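PDB 6TK9: purine nucleoside phosphorylase from Thermus thermophilus, which probably catalyses the reversible phosphorolysis of purine nucleosides such as inosine and guanosine, releasing the free base and a pentose 1-phosphate. Local coordinates for residues 90-95 against 212-217. Sequence-based numbering, arbitrary orientation.
Sequences EEVVFP and TVPEVI
The start of helix 213-222, in the phosphorylase-superfamily core, packs against the break between the short helix 89-92 and helix 94-102. Two valines at this break, V92 and V93, meet P214 and E215, and no hydrogen bond crosses between the segments; the contact is van der Waals packing of methyls on the proline ring and on a peptide in the first turn of a helix. V92 points its side chain at that turn. Its CG1 lies anti to the backbone N (chi1 158°), and this branch reaches P214, touching CG of the proline ring at 3.9 Å, with the two side chains passing at a slant. The same methyl lies 4.1 Å from E215 OE2, where the two side chains run roughly at right angles. V93 comes in over the backbone instead. Its CG1 is 3.7 Å from P214 CB and sits over the face of the peptide that links P214 to E215, 3.1 Å from P214 O and 3.5 Å from E215 N. The nearest pair of CA atoms, V93 and E215 at 5.4 Å, shows how closely the two backbones approach here.

E215 CG lies loosely beside V93 CG1, at 4.4 Å, while the acid end turns to polar partners. The chain bends at chi2 (142°), which brings OE2 within a weak hydrogen bond of T212 N, 3.4 Å long. OE1 makes a salt bridge with R80 NE, so the buried carboxylate beside the V92 CG1 methyl has its charge countered.

Beyond the valines, F94 packs on helix 4-14. P214 and V213 also pack on W185 of strand 179-185, and V213 reaches Y131 of strand 124-133. The first turn of helix 213-222 thus lies between the junction of helices 89-92 and 94-102 and strands 179-185 and 124-133.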
loop_
_atom_site.group_PDB
_atom_site.type_symbol
_atom_site.label_atom_id
_atom_site.label_comp_id
_atom_site.label_asym_id
_atom_site.label_seq_id
_atom_site.Cartn_x
_atom_site.Cartn_y
_atom_site.Cartn_z
ATOM N N GLU A 90 -1.843 -9.014 -30.759
ATOM C CA GLU A 90 -1.112 -9.029 -32.051
ATOM C C GLU A 90 -1.926 -8.344 -33.177
ATOM O O GLU A 90 -1.364 -7.492 -33.896
ATOM C CB GLU A 90 -0.778 -10.482 -32.371
ATOM C CG GLU A 90 -0.173 -10.674 -33.741
ATOM C CD GLU A 90 -0.441 -12.054 -34.290
ATOM O OE1 GLU A 90 0.540 -12.754 -34.559
ATOM O OE2 GLU A 90 -1.633 -12.422 -34.424
ATOM N N GLU A 91 -3.205 -8.687 -33.347
ATOM C CA GLU A 91 -4.063 -8.121 -34.424
ATOM C C GLU A 91 -4.149 -6.603 -34.237
ATOM O O GLU A 91 -4.131 -5.873 -35.256
ATOM C CB GLU A 91 -5.457 -8.768 -34.438
ATOM C CG GLU A 91 -5.511 -10.135 -35.122
ATOM C CD GLU A 91 -6.900 -10.774 -35.146
ATOM O OE1 GLU A 91 -7.603 -10.772 -34.099
ATOM O OE2 GLU A 91 -7.289 -11.262 -36.224
ATOM N N VAL A 92 -4.228 -6.160 -32.977
ATOM C CA VAL A 92 -4.347 -4.730 -32.556
ATOM C C VAL A 92 -3.098 -3.951 -33.003
ATOM O O VAL A 92 -3.225 -2.742 -33.282
ATOM C CB VAL A 92 -4.603 -4.625 -31.030
ATOM C CG1 VAL A 92 -4.204 -3.280 -30.451
ATOM C CG2 VAL A 92 -6.058 -4.914 -30.660
ATOM N N VAL A 93 -1.927 -4.578 -33.063
ATOM C CA VAL A 93 -0.669 -3.835 -33.367
ATOM C C VAL A 93 -0.254 -4.044 -34.822
ATOM O O VAL A 93 0.861 -3.597 -35.164
ATOM C CB VAL A 93 0.486 -4.239 -32.431
ATOM C CG1 VAL A 93 0.200 -3.880 -30.983
ATOM C CG2 VAL A 93 0.839 -5.709 -32.582
ATOM N N PHE A 94 -1.050 -4.732 -35.645
ATOM C CA PHE A 94 -0.692 -4.932 -37.071
ATOM C C PHE A 94 -0.472 -3.548 -37.692
ATOM O O PHE A 94 0.641 -3.280 -38.155
ATOM C CB PHE A 94 -1.674 -5.847 -37.808
ATOM C CG PHE A 94 -1.157 -6.226 -39.174
ATOM C CD1 PHE A 94 -0.078 -7.092 -39.311
ATOM C CD2 PHE A 94 -1.680 -5.643 -40.323
ATOM C CE1 PHE A 94 0.446 -7.389 -40.564
ATOM C CE2 PHE A 94 -1.157 -5.946 -41.576
ATOM C CZ PHE A 94 -0.098 -6.818 -41.693
ATOM N N PRO A 95 -1.449 -2.599 -37.633
ATOM C CA PRO A 95 -1.280 -1.274 -38.234
ATOM C C PRO A 95 0.071 -0.614 -37.898
ATOM O O PRO A 95 0.836 -0.413 -38.832
ATOM C CB PRO A 95 -2.490 -0.470 -37.723
ATOM C CG PRO A 95 -3.551 -1.512 -37.461
ATOM C CD PRO A 95 -2.777 -2.740 -37.008
ATOM N N THR A 212 -3.374 1.428 -26.548
ATOM C CA THR A 212 -2.039 2.108 -26.550
ATOM C C THR A 212 -0.906 1.188 -26.096
ATOM O O THR A 212 0.148 1.166 -26.759
ATOM C CB THR A 212 -2.001 3.317 -25.612
ATOM O OG1 THR A 212 -3.104 4.148 -25.969
ATOM C CG2 THR A 212 -0.702 4.093 -25.679
ATOM N N VAL A 213 -1.074 0.505 -24.963
ATOM C CA VAL A 213 0.017 -0.323 -24.363
ATOM C C VAL A 213 0.461 -1.385 -25.370
ATOM O O VAL A 213 1.651 -1.545 -25.586
ATOM C CB VAL A 213 -0.412 -0.887 -22.999
ATOM C CG1 VAL A 213 0.537 -1.952 -22.479
ATOM C CG2 VAL A 213 -0.558 0.236 -21.987
ATOM N N PRO A 214 -0.429 -2.126 -26.065
ATOM C CA PRO A 214 0.045 -3.135 -27.009
ATOM C C PRO A 214 0.867 -2.466 -28.120
ATOM O O PRO A 214 1.872 -3.012 -28.505
ATOM C CB PRO A 214 -1.218 -3.845 -27.530
ATOM C CG PRO A 214 -2.406 -3.045 -27.010
ATOM C CD PRO A 214 -1.898 -2.099 -25.943
ATOM N N GLU A 215 0.415 -1.301 -28.588
ATOM C CA GLU A 215 1.112 -0.456 -29.595
ATOM C C GLU A 215 2.494 -0.097 -29.038
ATOM O O GLU A 215 3.505 -0.343 -29.751
ATOM C CB GLU A 215 0.255 0.765 -29.976
ATOM C CG GLU A 215 -0.993 0.389 -30.763
ATOM C CD GLU A 215 -2.257 1.179 -30.467
ATOM O OE1 GLU A 215 -2.341 2.328 -30.913
ATOM O OE2 GLU A 215 -3.171 0.638 -29.817
ATOM N N VAL A 216 2.562 0.418 -27.806
ATOM C CA VAL A 216 3.860 0.817 -27.190
ATOM C C VAL A 216 4.824 -0.374 -27.171
ATOM O O VAL A 216 5.971 -0.177 -27.539
ATOM C CB VAL A 216 3.684 1.381 -25.780
ATOM C CG1 VAL A 216 5.054 1.661 -25.173
ATOM C CG2 VAL A 216 2.814 2.631 -25.780
ATOM N N ILE A 217 4.377 -1.559 -26.754
ATOM C CA ILE A 217 5.228 -2.785 -26.651
ATOM C C ILE A 217 5.663 -3.225 -28.058
ATOM O O ILE A 217 6.867 -3.490 -28.261
ATOM C CB ILE A 217 4.495 -3.919 -25.897
ATOM C CG1 ILE A 217 4.225 -3.535 -24.441
ATOM C CG2 ILE A 217 5.278 -5.218 -25.993
ATOM C CD1 ILE A 217 3.269 -4.453 -23.720
#